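PDB 4R3U: 2-hydroxyisobutanoyl-CoA mutase large subunit from Aquincola tertiaricarbonis, which pairs with a small cobalamin-binding subunit to interconvert 2-hydroxyisobutyryl-CoA and (S)-3-hydroxybutyryl-CoA by a B12-dependent rearrangement. Local coordinates for residues Asn274-Val279 with Ala321-Glu326. Residues are numbered along the deposited sequence; the frame is centred on the assembly and turned at random.
Sequences NLITYV and AKIMKE
Residues 274-279 and 321-326 are turns of two helices running nearly the same way, their axes 11.8 Å apart at the closest and inclined at 25°, with Ile276 and Ile323 facing each other in register. At this wide spacing, bulky side chains have to fill the interval, and the contact is wholly apolar. Ile276 and Ile323 cross at about a right angle, CG1 of Ile276 lying 4.1 Å from CG2 of Ile323. CG1 of Ile276 is set beside the backbone N (chi1 -72°), a rotamer that carries it over to helix 306-327. Met324 curls its flexible thioether toward the facing helix, all three torsions turned in the same negative sense, and thereby serves two partners one turn apart: SD lies 4.2 Å from CD2 of Leu275, and the terminal CE is 4.2 Å from CG2 of Val279. An unbranched, pliable methionine suits a place where it must meet two branched side chains, whose CB bonds are directed toward its helix. Leu437 of helix 420-442 touches both isoleucines and Phe434 touches Ile323, whereas Ile252 of strand 252-253 touches Leu275. In the order helix 264-283, strand 298-302, helix 306-327, this near-parallel packing joins helices of neighbouring beta-alpha units in the outer layer of the (beta/alpha)8 TIM barrel, through which, as in this mutase family, the acyl-CoA is threaded.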
ATOM      1  N   ASN A 274     -30.823  -8.786   4.838  1.00 31.84           N
ATOM      2  CA  ASN A 274     -31.443  -8.366   3.576  1.00 31.83           C
ATOM      3  C   ASN A 274     -31.523  -9.527   2.585  1.00 38.47           C
ATOM      4  O   ASN A 274     -32.574  -9.716   1.964  1.00 41.32           O
ATOM      5  CB  ASN A 274     -30.694  -7.173   2.980  1.00 28.63           C
ATOM      6  CG  ASN A 274     -30.998  -5.865   3.690  1.00 40.75           C
ATOM      7  OD1 ASN A 274     -31.968  -5.748   4.454  1.00 32.63           O
ATOM      8  ND2 ASN A 274     -30.229  -4.822   3.392  1.00 23.86           N
ATOM      9  N   LEU A 275     -30.449 -10.344   2.492  1.00 32.17           N
ATOM     10  CA  LEU A 275     -30.421 -11.532   1.638  1.00 31.57           C
ATOM     11  C   LEU A 275     -31.586 -12.474   1.988  1.00 36.35           C
ATOM     12  O   LEU A 275     -32.318 -12.894   1.088  1.00 40.02           O
ATOM     13  CB  LEU A 275     -29.072 -12.287   1.744  1.00 30.28           C
ATOM     14  CG  LEU A 275     -29.094 -13.762   1.285  1.00 33.50           C
ATOM     15  CD1 LEU A 275     -29.046 -13.888  -0.231  1.00 31.59           C
ATOM     16  CD2 LEU A 275     -28.010 -14.544   1.943  1.00 34.00           C
ATOM     17  N   ILE A 276     -31.749 -12.795   3.276  1.00 29.11           N
ATOM     18  CA  ILE A 276     -32.801 -13.689   3.753  1.00 29.38           C
ATOM     19  C   ILE A 276     -34.199 -13.221   3.294  1.00 35.36           C
ATOM     20  O   ILE A 276     -34.954 -14.019   2.740  1.00 35.51           O
ATOM     21  CB  ILE A 276     -32.674 -13.919   5.283  1.00 30.83           C
ATOM     22  CG1 ILE A 276     -31.461 -14.825   5.579  1.00 28.29           C
ATOM     23  CG2 ILE A 276     -34.016 -14.474   5.898  1.00 31.62           C
ATOM     24  CD1 ILE A 276     -30.814 -14.588   6.953  1.00 24.92           C
ATOM     25  N   THR A 277     -34.487 -11.916   3.450  1.00 33.64           N
ATOM     26  CA  THR A 277     -35.748 -11.284   3.049  1.00 33.98           C
ATOM     27  C   THR A 277     -36.004 -11.507   1.556  1.00 39.93           C
ATOM     28  O   THR A 277     -37.104 -11.923   1.185  1.00 44.15           O
ATOM     29  CB  THR A 277     -35.719  -9.810   3.442  1.00 38.81           C
ATOM     30  OG1 THR A 277     -35.253  -9.714   4.781  1.00 42.13           O
ATOM     31  CG2 THR A 277     -37.066  -9.129   3.318  1.00 37.21           C
ATOM     32  N   TYR A 278     -34.979 -11.270   0.720  1.00 34.59           N
ATOM     33  CA  TYR A 278     -35.008 -11.410  -0.738  1.00 33.43           C
ATOM     34  C   TYR A 278     -35.263 -12.831  -1.195  1.00 37.53           C
ATOM     35  O   TYR A 278     -36.116 -13.038  -2.061  1.00 39.89           O
ATOM     36  CB  TYR A 278     -33.713 -10.840  -1.373  1.00 33.20           C
ATOM     37  CG  TYR A 278     -33.590  -9.320  -1.349  1.00 32.04           C
ATOM     38  CD1 TYR A 278     -34.678  -8.503  -1.673  1.00 34.29           C
ATOM     39  CD2 TYR A 278     -32.366  -8.703  -1.093  1.00 30.52           C
ATOM     40  CE1 TYR A 278     -34.564  -7.115  -1.686  1.00 33.91           C
ATOM     41  CE2 TYR A 278     -32.240  -7.311  -1.090  1.00 29.71           C
ATOM     42  CZ  TYR A 278     -33.338  -6.521  -1.414  1.00 37.12           C
ATOM     43  OH  TYR A 278     -33.252  -5.148  -1.445  1.00 35.58           O
ATOM     44  N   VAL A 279     -34.559 -13.808  -0.608  1.00 32.94           N
ATOM     45  CA  VAL A 279     -34.691 -15.228  -0.934  1.00 33.98           C
ATOM     46  C   VAL A 279     -36.098 -15.717  -0.631  1.00 38.84           C
ATOM     47  O   VAL A 279     -36.689 -16.446  -1.446  1.00 39.50           O
ATOM     48  CB  VAL A 279     -33.609 -16.105  -0.248  1.00 37.98           C
ATOM     49  CG1 VAL A 279     -33.798 -17.589  -0.595  1.00 39.04           C
ATOM     50  CG2 VAL A 279     -32.210 -15.644  -0.636  1.00 35.86           C
ATOM     51  N   ALA A 321     -22.769 -19.542   2.799  1.00 33.56           N
ATOM     52  CA  ALA A 321     -22.835 -20.959   2.420  1.00 34.41           C
ATOM     53  C   ALA A 321     -23.784 -21.726   3.345  1.00 38.67           C
ATOM     54  O   ALA A 321     -24.695 -22.411   2.851  1.00 37.30           O
ATOM     55  CB  ALA A 321     -21.461 -21.583   2.461  1.00 34.64           C
ATOM     56  N   LYS A 322     -23.596 -21.550   4.688  1.00 33.51           N
ATOM     57  CA  LYS A 322     -24.380 -22.214   5.723  1.00 33.47           C
ATOM     58  C   LYS A 322     -25.864 -21.882   5.648  1.00 36.54           C
ATOM     59  O   LYS A 322     -26.681 -22.784   5.788  1.00 35.47           O
ATOM     60  CB  LYS A 322     -23.786 -21.953   7.118  1.00 34.34           C
ATOM     61  CG  LYS A 322     -22.478 -22.694   7.337  1.00 36.95           C
ATOM     62  CD  LYS A 322     -21.769 -22.341   8.639  1.00 39.17           C
ATOM     63  CE  LYS A 322     -20.621 -23.306   8.862  1.00 32.68           C
ATOM     64  NZ  LYS A 322     -20.016 -23.163  10.212  1.00 40.86           N
ATOM     65  N   ILE A 323     -26.201 -20.601   5.385  1.00 33.55           N
ATOM     66  CA  ILE A 323     -27.583 -20.093   5.284  1.00 32.61           C
ATOM     67  C   ILE A 323     -28.286 -20.729   4.088  1.00 36.45           C
ATOM     68  O   ILE A 323     -29.376 -21.275   4.238  1.00 36.85           O
ATOM     69  CB  ILE A 323     -27.606 -18.534   5.223  1.00 33.67           C
ATOM     70  CG1 ILE A 323     -27.164 -17.900   6.568  1.00 33.64           C
ATOM     71  CG2 ILE A 323     -28.966 -17.998   4.794  1.00 33.66           C
ATOM     72  CD1 ILE A 323     -26.729 -16.347   6.426  1.00 33.29           C
ATOM     73  N   MET A 324     -27.652 -20.658   2.907  1.00 33.17           N
ATOM     74  CA  MET A 324     -28.164 -21.201   1.649  1.00 33.76           C
ATOM     75  C   MET A 324     -28.393 -22.714   1.705  1.00 37.99           C
ATOM     76  O   MET A 324     -29.480 -23.178   1.336  1.00 38.75           O
ATOM     77  CB  MET A 324     -27.261 -20.779   0.470  1.00 35.49           C
ATOM     78  CG  MET A 324     -27.187 -19.258   0.271  1.00 37.84           C
ATOM     79  SD  MET A 324     -28.777 -18.344   0.304  1.00 42.43           S
ATOM     80  CE  MET A 324     -29.350 -18.673  -1.270  1.00 39.33           C
ATOM     81  N   LYS A 325     -27.422 -23.464   2.255  1.00 34.35           N
ATOM     82  CA  LYS A 325     -27.529 -24.907   2.421  1.00 36.45           C
ATOM     83  C   LYS A 325     -28.512 -25.289   3.510  1.00 41.67           C
ATOM     84  O   LYS A 325     -29.457 -26.027   3.231  1.00 42.54           O
ATOM     85  CB  LYS A 325     -26.154 -25.556   2.702  1.00 39.86           C
ATOM     86  CG  LYS A 325     -26.193 -27.089   2.619  1.00 49.31           C
ATOM     87  CD  LYS A 325     -25.070 -27.759   3.401  1.00 55.89           C
ATOM     88  CE  LYS A 325     -24.735 -29.085   2.797  1.00 66.23           C
ATOM     89  NZ  LYS A 325     -23.364 -29.520   3.168  1.00 74.34           N
ATOM     90  N   GLU A 326     -28.263 -24.832   4.759  1.00 37.78           N
ATOM     91  CA  GLU A 326     -29.060 -25.216   5.925  1.00 38.28           C
ATOM     92  C   GLU A 326     -30.424 -24.596   6.026  1.00 46.09           C
ATOM     93  O   GLU A 326     -31.387 -25.318   6.317  1.00 48.76           O
ATOM     94  CB  GLU A 326     -28.277 -25.081   7.240  1.00 38.97           C
ATOM     95  CG  GLU A 326     -26.978 -25.886   7.303  1.00 47.75           C
ATOM     96  CD  GLU A 326     -26.987 -27.405   7.188  1.00 66.32           C
ATOM     97  OE1 GLU A 326     -27.957 -28.044   7.663  1.00 63.07           O
ATOM     98  OE2 GLU A 326     -25.977 -27.961   6.696  1.00 62.44           O
TER